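PDB 1VD3: RNase NGR3 from Nicotiana glutinosa, which probably cleaves RNA as an endoribonuclease of the RNase T2 family, and here holds the nucleotide 2'-UMP in its pocket. Local coordinates for residues W94-W98 and A111-A115; H157-E162 and I173-L178; G154-S158 and D186-C190. One frame throughout, in Å; residues are numbered along the deposited sequence.

From the N terminus, contact 1 comes first. It closes a short loop by joining helix 91-102, which carries residues of the nucleotide pocket, to helix 109-123. Contact 3 opens next, at the end of helix 144-155, and contact 2 opens almost at once. The two share His157 and Ser158. Contact 2 closes first, as the hairpin of strands 160-165 and 171-181. Contact 3 closes later, tying the end of helix 144-155 to short strand 187-188, so its span encloses contact 2. These two touch where Leu178 packs on Phe187 and Val155. Contact 1 does not touch either of them. Its centre is about 20 Å from that of contact 2.

Contact 1: residues W94-W98 and A111-A115; sequences WSHEW and AYFQA. With U2P (phosphoric acid mono-[2-(2,4-dioxo-3,4-dihydro-2H-pyrimidin-1-yl)-4-hydroxy-5-hydroxymethyl-tetrahydro-furan-3-yl] ester), chain B.
Trp98 and Tyr112 form the aromatic pair of this contact. It is an offset edge-to-face pair, with the edge of the indole toward the phenol face. The centroid of the six-membered ring of Trp98 is 5.7 Å from that of the Tyr112 ring, and the planes stand at 66°. Trp98 CZ3 also meets Tyr112 CB at 3.8 Å. Both side chains run out with CG anti to the backbone N, chi1 166° in Trp98 and 179° in Tyr112. This sends the Tyr112 ring toward the other helix and swings Trp98 to the side; the segment axes come no closer than 11.8 Å. Phe113 has its CG anti to the carbonyl carbon instead, and its ring tip reaches the backbone of the other helix. Phe113 CZ lies 4.0 Å from Trp98 CB, and Trp94 O sits at the edge of the Phe113 ring, 3.6 Å from CZ. Trp94 adds its CB, while its indole leads away and is hydrogen-bonded through NE1 to Trp80 O. The hydroxyl of Tyr112 is hydrogen-bonded to Leu45 O on strand 41-48. On the pocket side, His96 NE2 makes a hydrogen bond to U2P O1P, but its length of 2.4 Å is doubtfully short. Glu97 bends about its CB-CG bond and brings OE1 to 2.6 Å from U2P O3P. Its OE2 takes the indole N-H of Trp46. His43, Lys100 and His101 also bind the nucleotide. The packing joins helix 109-123 to the helix carrying His96 and the predicted active-site residue Glu97. That helix bears the His-Glu-Trp-x-Lys-His motif characteristic of the RNase T2 active site.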
# COMPACT_ATOMS: atom_id res chain seq x y z
N TRP A 94 5.67 -10.47 -4.48
CA TRP A 94 6.86 -9.82 -3.94
C TRP A 94 7.96 -9.78 -4.99
O TRP A 94 8.72 -8.82 -5.08
CB TRP A 94 7.37 -10.54 -2.70
CG TRP A 94 6.35 -10.61 -1.60
CD1 TRP A 94 5.43 -9.66 -1.29
CD2 TRP A 94 6.15 -11.69 -0.68
NE1 TRP A 94 4.65 -10.08 -0.23
CE2 TRP A 94 5.08 -11.32 0.16
CE3 TRP A 94 6.77 -12.93 -0.49
CZ2 TRP A 94 4.61 -12.15 1.18
CZ3 TRP A 94 6.30 -13.75 0.53
CH2 TRP A 94 5.23 -13.36 1.35
N SER A 95 8.04 -10.84 -5.79
CA SER A 95 9.05 -10.90 -6.84
C SER A 95 8.75 -9.80 -7.85
O SER A 95 9.64 -9.08 -8.28
CB SER A 95 9.01 -12.26 -7.53
OG SER A 95 9.89 -12.28 -8.64
N HIS A 96 7.48 -9.69 -8.21
CA HIS A 96 7.03 -8.68 -9.16
C HIS A 96 7.34 -7.26 -8.70
O HIS A 96 7.86 -6.46 -9.47
CB HIS A 96 5.52 -8.81 -9.38
CG HIS A 96 4.91 -7.64 -10.09
ND1 HIS A 96 5.16 -7.37 -11.42
CD2 HIS A 96 4.09 -6.67 -9.65
CE1 HIS A 96 4.52 -6.27 -11.77
NE2 HIS A 96 3.86 -5.82 -10.71
N GLU A 97 7.01 -6.95 -7.45
CA GLU A 97 7.26 -5.62 -6.92
C GLU A 97 8.77 -5.35 -6.84
O GLU A 97 9.22 -4.24 -7.12
CB GLU A 97 6.61 -5.46 -5.54
CG GLU A 97 5.09 -5.41 -5.60
CD GLU A 97 4.56 -4.19 -6.36
OE1 GLU A 97 3.68 -4.36 -7.23
OE2 GLU A 97 5.03 -3.06 -6.08
N TRP A 98 9.54 -6.37 -6.46
CA TRP A 98 10.99 -6.21 -6.38
C TRP A 98 11.58 -5.92 -7.75
O TRP A 98 12.33 -4.96 -7.92
CB TRP A 98 11.65 -7.48 -5.82
CG TRP A 98 13.14 -7.48 -6.02
CD1 TRP A 98 13.85 -8.28 -6.87
CD2 TRP A 98 14.09 -6.57 -5.44
NE1 TRP A 98 15.18 -7.92 -6.86
CE2 TRP A 98 15.36 -6.88 -6.00
CE3 TRP A 98 13.99 -5.53 -4.52
CZ2 TRP A 98 16.52 -6.17 -5.66
CZ3 TRP A 98 15.15 -4.83 -4.17
CH2 TRP A 98 16.39 -5.15 -4.75
N ALA A 111 16.80 -4.51 2.45
CA ALA A 111 16.53 -3.14 2.88
C ALA A 111 15.22 -2.65 2.30
O ALA A 111 14.47 -1.92 2.95
CB ALA A 111 17.67 -2.22 2.45
N TYR A 112 14.95 -3.06 1.06
CA TYR A 112 13.73 -2.67 0.36
C TYR A 112 12.50 -3.22 1.09
O TYR A 112 11.55 -2.49 1.38
CB TYR A 112 13.74 -3.22 -1.08
CG TYR A 112 12.50 -2.89 -1.88
CD1 TYR A 112 12.27 -1.59 -2.36
CD2 TYR A 112 11.54 -3.86 -2.13
CE1 TYR A 112 11.11 -1.29 -3.07
CE2 TYR A 112 10.38 -3.57 -2.84
CZ TYR A 112 10.17 -2.28 -3.30
OH TYR A 112 9.02 -1.98 -3.98
N PHE A 113 12.51 -4.51 1.37
CA PHE A 113 11.36 -5.09 2.06
C PHE A 113 11.23 -4.63 3.51
O PHE A 113 10.12 -4.40 4.00
CB PHE A 113 11.40 -6.62 1.95
CG PHE A 113 11.08 -7.11 0.57
CD1 PHE A 113 12.09 -7.37 -0.35
CD2 PHE A 113 9.76 -7.27 0.17
CE1 PHE A 113 11.79 -7.76 -1.66
CE2 PHE A 113 9.44 -7.66 -1.14
CZ PHE A 113 10.46 -7.91 -2.05
N GLN A 114 12.36 -4.45 4.19
CA GLN A 114 12.33 -4.00 5.57
C GLN A 114 11.76 -2.58 5.63
O GLN A 114 10.99 -2.24 6.51
CB GLN A 114 13.73 -4.01 6.17
CG GLN A 114 13.76 -3.70 7.66
CD GLN A 114 13.16 -4.81 8.49
OE1 GLN A 114 13.68 -5.92 8.52
NE2 GLN A 114 12.06 -4.50 9.18
N ALA A 115 12.15 -1.76 4.66
CA ALA A 115 11.67 -0.38 4.59
C ALA A 115 10.14 -0.38 4.48
O ALA A 115 9.47 0.34 5.21
CB ALA A 115 12.27 0.32 3.38
O5' U2P B . -3.49 0.85 -11.06
C5' U2P B . -2.25 1.22 -11.70
C4' U2P B . -1.20 0.12 -11.47
O4' U2P B . 0.10 0.53 -12.12
C1' U2P B . 1.30 0.66 -11.19
N1 U2P B . 1.90 2.06 -11.04
C6 U2P B . 0.97 3.07 -11.02
C5 U2P B . 1.30 4.40 -10.65
C4 U2P B . 2.72 4.70 -10.32
O4 U2P B . 3.07 5.79 -9.89
N3 U2P B . 3.64 3.62 -10.53
C2 U2P B . 3.31 2.30 -10.91
O2 U2P B . 4.18 1.48 -11.09
C2' U2P B . 0.79 -0.16 -9.99
O2' U2P B . 1.00 -1.59 -10.15
P U2P B . 2.34 -2.38 -9.94
O1P U2P B . 2.70 -3.75 -10.24
O2P U2P B . 3.49 -1.44 -10.09
O3P U2P B . 2.29 -2.57 -8.50
C3' U2P B . -0.74 0.06 -9.99
O3' U2P B . -1.37 -1.09 -9.31

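Contact 2: residues H157-E162 and I173-L178; sequences HSPYIE and IYQVYL
Pro159 and Ile161 meet Val176, Leu178 and Ile173 in the apolar centre. Pro159 CB lies 3.5 Å from Leu178 CD2 and also touches Val176 CG1. Ile161 divides its branches: CD1 reaches Val176 CG2 at 3.8 Å, and CG2 crosses to Ile173 CG1. Pro159 and Ile161 also pack on helix 144-155. The two strands run antiparallel. Tyr160 and Tyr177 form a hydrogen-bonded pair, Ile161 and Val176 a non-hydrogen-bonded one. Glu162 O accepts from both Tyr174 N and Gln175 N, a classic beta bulge.

The other sheet face carries Tyr160, Glu162, Gln175 and Tyr177. Tyr160 and Tyr177 lie side by side in an edge-to-face pair. The Tyr160 edge is toward the Tyr177 face, with CE2 over it. Their centroids are 5.3 Å apart and the planes stand at 79°. Tyr177 has CG anti to the carbonyl carbon (chi1 -65°), and its ring leans along the strands toward Glu162. Glu162 is fully extended beyond CB, chi2 -177°. Its OE1 is gripped twice: Tyr177 OH donates at 2.6 Å, and Gln175 NE2 donates at 2.8 Å. The two donors come from opposite faces of the carboxylate plane. OE2 lies at the edge of the Tyr174 ring, 3.8 Å from CD2.

The amide of Gln175 faces two ways, with NE2 on Glu162 and OE1 on His43 ND1. This probably fixes the amide's rotation and links the carboxylate, as a second shell, to His43, a predicted active-site residue that binds the nucleotide.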
# COMPACT_ATOMS: atom_id res chain seq x y z
N HIS A 157 1.92 14.11 7.53
CA HIS A 157 1.89 14.46 6.11
C HIS A 157 0.55 14.01 5.55
O HIS A 157 -0.02 13.02 6.02
CB HIS A 157 3.02 13.76 5.37
CG HIS A 157 4.38 14.06 5.93
ND1 HIS A 157 5.05 15.23 5.65
CD2 HIS A 157 5.16 13.36 6.78
CE1 HIS A 157 6.19 15.24 6.33
NE2 HIS A 157 6.28 14.12 7.02
N SER A 158 0.04 14.73 4.56
CA SER A 158 -1.25 14.37 3.98
C SER A 158 -1.15 13.21 2.98
O SER A 158 -0.29 13.19 2.10
CB SER A 158 -1.88 15.59 3.30
OG SER A 158 -1.02 16.15 2.33
N PRO A 159 -2.04 12.22 3.13
CA PRO A 159 -2.05 11.07 2.24
C PRO A 159 -2.92 11.36 1.02
O PRO A 159 -3.66 12.35 1.01
CB PRO A 159 -2.66 9.98 3.10
CG PRO A 159 -3.71 10.75 3.85
CD PRO A 159 -2.95 12.00 4.27
N TYR A 160 -2.81 10.51 0.01
CA TYR A 160 -3.64 10.62 -1.18
C TYR A 160 -4.50 9.36 -1.09
O TYR A 160 -3.96 8.26 -0.90
CB TYR A 160 -2.80 10.57 -2.45
CG TYR A 160 -3.61 10.31 -3.70
CD1 TYR A 160 -4.34 11.34 -4.31
CD2 TYR A 160 -3.68 9.04 -4.26
CE1 TYR A 160 -5.10 11.09 -5.46
CE2 TYR A 160 -4.44 8.78 -5.40
CZ TYR A 160 -5.14 9.81 -5.99
OH TYR A 160 -5.87 9.55 -7.12
N ILE A 161 -5.81 9.51 -1.21
CA ILE A 161 -6.70 8.36 -1.11
C ILE A 161 -7.25 7.92 -2.46
O ILE A 161 -7.78 8.73 -3.22
CB ILE A 161 -7.93 8.66 -0.21
CG1 ILE A 161 -7.47 9.19 1.16
CG2 ILE A 161 -8.77 7.41 -0.05
CD1 ILE A 161 -6.64 8.21 1.96
N GLU A 162 -7.10 6.64 -2.76
CA GLU A 162 -7.62 6.08 -3.99
C GLU A 162 -8.84 5.27 -3.59
O GLU A 162 -8.78 4.48 -2.65
CB GLU A 162 -6.60 5.15 -4.64
CG GLU A 162 -7.08 4.57 -5.96
CD GLU A 162 -6.10 3.59 -6.55
OE1 GLU A 162 -4.96 3.52 -6.04
OE2 GLU A 162 -6.46 2.91 -7.52
N ILE A 173 -12.75 3.35 0.50
CA ILE A 173 -11.32 3.64 0.56
C ILE A 173 -10.64 2.36 0.07
O ILE A 173 -10.89 1.28 0.60
CB ILE A 173 -10.87 3.97 2.01
CG1 ILE A 173 -9.35 4.15 2.04
CG2 ILE A 173 -11.29 2.87 2.96
CD1 ILE A 173 -8.83 4.77 3.32
N TYR A 174 -9.81 2.49 -0.96
CA TYR A 174 -9.14 1.33 -1.53
C TYR A 174 -7.64 1.33 -1.24
O TYR A 174 -7.12 0.36 -0.69
CB TYR A 174 -9.39 1.29 -3.05
CG TYR A 174 -8.62 0.22 -3.81
CD1 TYR A 174 -8.70 -1.12 -3.44
CD2 TYR A 174 -7.83 0.56 -4.91
CE1 TYR A 174 -8.01 -2.10 -4.16
CE2 TYR A 174 -7.14 -0.40 -5.63
CZ TYR A 174 -7.23 -1.73 -5.25
OH TYR A 174 -6.54 -2.68 -5.97
N GLN A 175 -6.95 2.41 -1.60
CA GLN A 175 -5.52 2.50 -1.33
C GLN A 175 -5.13 3.85 -0.75
O GLN A 175 -5.79 4.86 -0.98
CB GLN A 175 -4.72 2.19 -2.60
CG GLN A 175 -4.84 0.73 -3.02
CD GLN A 175 -3.87 0.32 -4.11
OE1 GLN A 175 -3.31 -0.77 -4.06
NE2 GLN A 175 -3.68 1.19 -5.10
N VAL A 176 -4.06 3.85 0.03
CA VAL A 176 -3.57 5.07 0.65
C VAL A 176 -2.14 5.30 0.24
O VAL A 176 -1.28 4.44 0.43
CB VAL A 176 -3.64 4.98 2.20
CG1 VAL A 176 -3.09 6.27 2.81
CG2 VAL A 176 -5.08 4.76 2.64
N TYR A 177 -1.88 6.47 -0.35
CA TYR A 177 -0.54 6.81 -0.80
C TYR A 177 0.11 7.84 0.11
O TYR A 177 -0.49 8.85 0.44
CB TYR A 177 -0.58 7.41 -2.21
CG TYR A 177 -1.04 6.49 -3.32
CD1 TYR A 177 -2.33 5.97 -3.32
CD2 TYR A 177 -0.21 6.19 -4.40
CE1 TYR A 177 -2.79 5.18 -4.37
CE2 TYR A 177 -0.66 5.41 -5.46
CZ TYR A 177 -1.95 4.90 -5.43
OH TYR A 177 -2.43 4.13 -6.47
N LEU A 178 1.35 7.56 0.50
CA LEU A 178 2.14 8.47 1.32
C LEU A 178 3.49 8.53 0.62
O LEU A 178 3.85 7.60 -0.10
CB LEU A 178 2.30 7.93 2.75
CG LEU A 178 1.07 8.04 3.65
CD1 LEU A 178 1.31 7.29 4.95
CD2 LEU A 178 0.76 9.50 3.92

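Contact 3: residues G154-S158 and D186-C190; sequences GVGHS and DFIDC
His157 lays one face of its imidazole over the peptide of Ile188, with Ile188 C 3.5 Å from ND1. Asp189 OD1 and CG lie at the ring edge, close to the imidazole plane, with the carboxylate turned steeply against it. On the other side of the ring, His157 CD2 packs on Phe187 CB at 3.5 Å. The Phe187 ring is the second flat group. Val155 CG1 stands over one face in a CH-pi contact, 4.2 Å from the Phe187 ring centroid. Elsewhere that ring meets Phe119 edge-to-face and packs on Phe13.

The polar bond is made by His157 ND1, which donates to Asp189 OD1 at 2.8 Å. It is nearly straight, with 177° at the hydrogen. The donor reaches OD1 from above the carboxylate plane, and the imidazole and carboxylate planes are 69° apart. Placing CG anti to the carbonyl carbon, chi1 -57°, brings the His157 ring across to the 186-190 segment. At the other ring nitrogen, water 1 joins His157 NE2, 3.0 Å away, to Asp186 OD2. Water 3 links Ser158 N to Asp189 OD1. Water 2 bridges Ser158 O and Cys190 N. Cys190 is tied by a disulfide to Cys179. Just after helix 144-155, Gly156 takes a positive phi, where a side chain would jam against the preceding carbonyl.

With an alanine here instead of His157, Asp189 OD1 would probably lose its N-H donor and the Ile188 peptide its flat cover. The straight ND1-H bond to Asp189, with Asp186 near NE2 through water 1, may favour a protonated imidazole at this surface join, beside the apolar Val155-Phe187 packing.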
# COMPACT_ATOMS: atom_id res chain seq x y z
N GLY A 154 -1.63 11.67 12.34
CA GLY A 154 -0.80 10.57 12.81
C GLY A 154 0.51 10.39 12.07
O GLY A 154 1.48 9.88 12.63
N VAL A 155 0.56 10.80 10.80
CA VAL A 155 1.77 10.66 10.00
C VAL A 155 2.54 11.97 9.87
O VAL A 155 3.76 11.96 9.67
CB VAL A 155 1.42 10.13 8.58
CG1 VAL A 155 2.66 10.15 7.70
CG2 VAL A 155 0.87 8.72 8.68
N GLY A 156 1.84 13.09 9.98
CA GLY A 156 2.50 14.38 9.86
C GLY A 156 2.55 14.86 8.42
O GLY A 156 3.16 15.89 8.12
N HIS A 157 1.92 14.11 7.53
CA HIS A 157 1.89 14.46 6.11
C HIS A 157 0.55 14.01 5.55
O HIS A 157 -0.02 13.02 6.02
CB HIS A 157 3.02 13.76 5.37
CG HIS A 157 4.38 14.06 5.93
ND1 HIS A 157 5.05 15.23 5.65
CD2 HIS A 157 5.16 13.36 6.78
CE1 HIS A 157 6.19 15.24 6.33
NE2 HIS A 157 6.28 14.12 7.02
N SER A 158 0.04 14.73 4.56
CA SER A 158 -1.25 14.37 3.98
C SER A 158 -1.15 13.21 2.98
O SER A 158 -0.29 13.19 2.10
CB SER A 158 -1.88 15.59 3.30
OG SER A 158 -1.02 16.15 2.33
N ASP A 186 12.52 8.76 5.85
CA ASP A 186 11.28 9.16 6.50
C ASP A 186 10.20 9.63 5.52
O ASP A 186 10.44 9.80 4.33
CB ASP A 186 11.59 10.25 7.53
CG ASP A 186 10.36 10.70 8.31
OD1 ASP A 186 9.56 9.83 8.72
OD2 ASP A 186 10.21 11.92 8.52
N PHE A 187 9.00 9.84 6.05
CA PHE A 187 7.89 10.32 5.24
C PHE A 187 8.16 11.78 4.92
O PHE A 187 8.77 12.50 5.73
CB PHE A 187 6.57 10.22 6.01
CG PHE A 187 6.06 8.81 6.17
CD1 PHE A 187 5.86 8.26 7.43
CD2 PHE A 187 5.75 8.04 5.05
CE1 PHE A 187 5.37 6.96 7.58
CE2 PHE A 187 5.26 6.74 5.19
CZ PHE A 187 5.07 6.20 6.46
N ILE A 188 7.72 12.22 3.76
CA ILE A 188 7.89 13.61 3.33
C ILE A 188 6.58 14.05 2.71
O ILE A 188 5.68 13.24 2.49
CB ILE A 188 8.99 13.74 2.25
CG1 ILE A 188 8.66 12.82 1.07
CG2 ILE A 188 10.34 13.41 2.84
CD1 ILE A 188 9.51 13.07 -0.16
N ASP A 189 6.46 15.35 2.42
CA ASP A 189 5.25 15.82 1.77
C ASP A 189 5.38 15.38 0.32
O ASP A 189 6.45 15.50 -0.27
CB ASP A 189 5.14 17.35 1.85
CG ASP A 189 4.99 17.86 3.28
OD1 ASP A 189 4.13 17.33 4.01
OD2 ASP A 189 5.72 18.80 3.66
N CYS A 190 4.31 14.84 -0.25
CA CYS A 190 4.36 14.40 -1.63
C CYS A 190 4.58 15.60 -2.55
O CYS A 190 3.90 16.62 -2.42
CB CYS A 190 3.07 13.70 -2.03
SG CYS A 190 2.86 12.00 -1.43
O HOH W 1 7.99 13.52 9.42
O HOH W 2 1.81 14.66 1.32
O HOH W 3 1.82 16.80 3.19